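Long-range contact in ferredoxin--NADP reductase, apicoplast (Plasmodium falciparum, PDB 3JQQ), which transfers electrons between NADP(H) and ferredoxin through a bound FAD and may serve isoprenoid precursor synthesis in the apicoplast: residues I20-N25 with L145-D150. The protein carries 1 engineered substitution. Numbering follows the deposited sequence.
Sequences IVDKIN and LKINDD
I20 is clasped through both backbone polar groups by the loop 145-150. Its N donates to D149 O at 3.2 Å, and its O accepts from N148 N at 2.8 Å. The first bond is fairly straight (164°); the second is more bent. N148 and D149 are the last two residues of a type II turn that starts at K146. The turn is closed by D149 N to K146 O and braced by the D149 carboxylate, which takes K146 N from above its plane.

The buried side is formed by I20 and L145. The I20 side chain points at the loop, and its CD1 reaches L145 CD1 at 4.2 Å. At the border with the open side, I147 CD1 bridges two residues. It lies 4.0 Å from I20 CG2, which is anti to the backbone N, and touches K23 CB at 3.7 Å.

CG of K23 is anti to the backbone N (chi1 -178°), and the chain stays extended beyond it. This carries the ammonium to the end of helix 137-144. There NZ meets L145 O at 2.8 Å, in the carbonyl plane and on a lone pair. K143 O and I142 O also accept from it, so three carbonyls gather round one charge.

The outer side is looser. The side chains of V21 and N148 start away from the other segment, and I147 is largely exposed despite its inward CD1.

V21 and D22 both pair with E39 in a classic beta bulge, and D22 OD1 accepts K23 N. The contact lies in the FAD-binding domain, where the loop leads from helix 137-144 into strand 150-157. That strand flanks strand 16-25 on one side, and strand 35-41 flanks it on the other.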
loop_
_atom_site.group_PDB
_atom_site.type_symbol
_atom_site.label_atom_id
_atom_site.label_comp_id
_atom_site.label_asym_id
_atom_site.label_seq_id
_atom_site.Cartn_x
_atom_site.Cartn_y
_atom_site.Cartn_z
ATOM N N ILE B 20 -26.053 -4.689 6.731
ATOM C CA ILE B 20 -25.645 -5.316 5.484
ATOM C C ILE B 20 -26.865 -5.847 4.734
ATOM O O ILE B 20 -27.574 -6.720 5.229
ATOM C CB ILE B 20 -24.692 -6.495 5.755
ATOM C CG1 ILE B 20 -23.384 -5.994 6.374
ATOM C CG2 ILE B 20 -24.431 -7.279 4.471
ATOM C CD1 ILE B 20 -22.689 -4.930 5.547
ATOM N N VAL B 21 -27.107 -5.314 3.533
ATOM C CA VAL B 21 -28.216 -5.775 2.698
ATOM C C VAL B 21 -27.768 -6.845 1.703
ATOM O O VAL B 21 -28.454 -7.847 1.505
ATOM C CB VAL B 21 -28.867 -4.616 1.928
ATOM C CG1 VAL B 21 -29.891 -5.148 0.940
ATOM C CG2 VAL B 21 -29.510 -3.634 2.897
ATOM N N ASP B 22 -26.622 -6.624 1.069
ATOM C CA ASP B 22 -26.061 -7.622 0.168
ATOM C C ASP B 22 -24.540 -7.628 0.257
ATOM O O ASP B 22 -23.922 -6.660 0.711
ATOM C CB ASP B 22 -26.521 -7.384 -1.276
ATOM C CG ASP B 22 -26.705 -8.684 -2.055
ATOM O OD1 ASP B 22 -26.298 -9.755 -1.557
ATOM O OD2 ASP B 22 -27.263 -8.630 -3.171
ATOM N N LYS B 23 -23.952 -8.741 -0.161
ATOM C CA LYS B 23 -22.513 -8.938 -0.129
ATOM C C LYS B 23 -22.175 -9.746 -1.373
ATOM O O LYS B 23 -22.580 -10.899 -1.504
ATOM C CB LYS B 23 -22.114 -9.688 1.144
ATOM C CG LYS B 23 -20.617 -9.918 1.319
ATOM C CD LYS B 23 -20.346 -10.786 2.538
ATOM C CE LYS B 23 -18.888 -11.197 2.610
ATOM N NZ LYS B 23 -18.614 -12.097 3.764
ATOM N N ILE B 24 -21.452 -9.126 -2.296
ATOM C CA ILE B 24 -21.299 -9.666 -3.636
ATOM C C ILE B 24 -19.840 -9.763 -4.063
ATOM O O ILE B 24 -19.074 -8.809 -3.913
ATOM C CB ILE B 24 -22.040 -8.780 -4.657
ATOM C CG1 ILE B 24 -23.555 -8.889 -4.464
ATOM C CG2 ILE B 24 -21.635 -9.146 -6.075
ATOM C CD1 ILE B 24 -24.341 -7.834 -5.222
ATOM N N ASN B 25 -19.460 -10.917 -4.602
ATOM C CA ASN B 25 -18.130 -11.083 -5.168
ATOM C C ASN B 25 -18.030 -10.259 -6.450
ATOM O O ASN B 25 -18.744 -10.520 -7.418
ATOM C CB ASN B 25 -17.852 -12.562 -5.442
ATOM C CG ASN B 25 -16.414 -12.826 -5.846
ATOM O OD1 ASN B 25 -15.599 -11.907 -5.941
ATOM N ND2 ASN B 25 -16.097 -14.092 -6.088
ATOM N N LEU B 145 -18.376 -11.292 7.347
ATOM C CA LEU B 145 -19.672 -10.610 7.411
ATOM C C LEU B 145 -20.805 -11.421 6.789
ATOM O O LEU B 145 -20.653 -11.998 5.709
ATOM C CB LEU B 145 -19.606 -9.231 6.744
ATOM C CG LEU B 145 -19.265 -8.022 7.621
ATOM C CD1 LEU B 145 -19.090 -6.767 6.768
ATOM C CD2 LEU B 145 -20.331 -7.806 8.682
ATOM N N LYS B 146 -21.943 -11.447 7.475
ATOM C CA LYS B 146 -23.143 -12.084 6.951
ATOM C C LYS B 146 -24.185 -11.038 6.570
ATOM O O LYS B 146 -24.148 -9.899 7.045
ATOM C CB LYS B 146 -23.747 -13.036 7.984
ATOM C CG LYS B 146 -22.850 -14.191 8.396
ATOM C CD LYS B 146 -23.581 -15.116 9.364
ATOM C CE LYS B 146 -22.713 -16.292 9.795
ATOM N NZ LYS B 146 -21.561 -15.863 10.639
ATOM N N ILE B 147 -25.111 -11.439 5.707
ATOM C CA ILE B 147 -26.265 -10.624 5.368
ATOM C C ILE B 147 -27.065 -10.299 6.636
ATOM O O ILE B 147 -27.355 -11.183 7.444
ATOM C CB ILE B 147 -27.143 -11.338 4.307
ATOM C CG1 ILE B 147 -26.792 -10.826 2.898
ATOM C CG2 ILE B 147 -28.624 -11.126 4.590
ATOM C CD1 ILE B 147 -25.309 -10.705 2.646
ATOM N N ASN B 148 -27.386 -9.020 6.813
ATOM C CA ASN B 148 -28.117 -8.522 7.989
ATOM C C ASN B 148 -27.278 -8.334 9.260
ATOM O O ASN B 148 -27.825 -8.064 10.327
ATOM C CB ASN B 148 -29.358 -9.371 8.295
ATOM C CG ASN B 148 -30.415 -8.597 9.076
ATOM O OD1 ASN B 148 -30.899 -9.051 10.116
ATOM N ND2 ASN B 148 -30.774 -7.419 8.578
ATOM N N ASP B 149 -25.959 -8.472 9.147
ATOM C CA ASP B 149 -25.070 -8.139 10.259
ATOM C C ASP B 149 -25.021 -6.630 10.486
ATOM O O ASP B 149 -25.277 -5.849 9.569
ATOM C CB ASP B 149 -23.650 -8.647 9.998
ATOM C CG ASP B 149 -23.454 -10.086 10.424
ATOM O OD1 ASP B 149 -24.430 -10.709 10.893
ATOM O OD2 ASP B 149 -22.323 -10.595 10.290
ATOM N N ASP B 150 -24.689 -6.229 11.711
ATOM C CA ASP B 150 -24.429 -4.826 12.020
ATOM C C ASP B 150 -23.063 -4.409 11.472
ATOM O O ASP B 150 -22.098 -5.168 11.546
ATOM C CB ASP B 150 -24.453 -4.592 13.536
ATOM C CG ASP B 150 -25.854 -4.668 14.127
ATOM O OD1 ASP B 150 -26.838 -4.671 13.359
ATOM O OD2 ASP B 150 -25.971 -4.718 15.371
#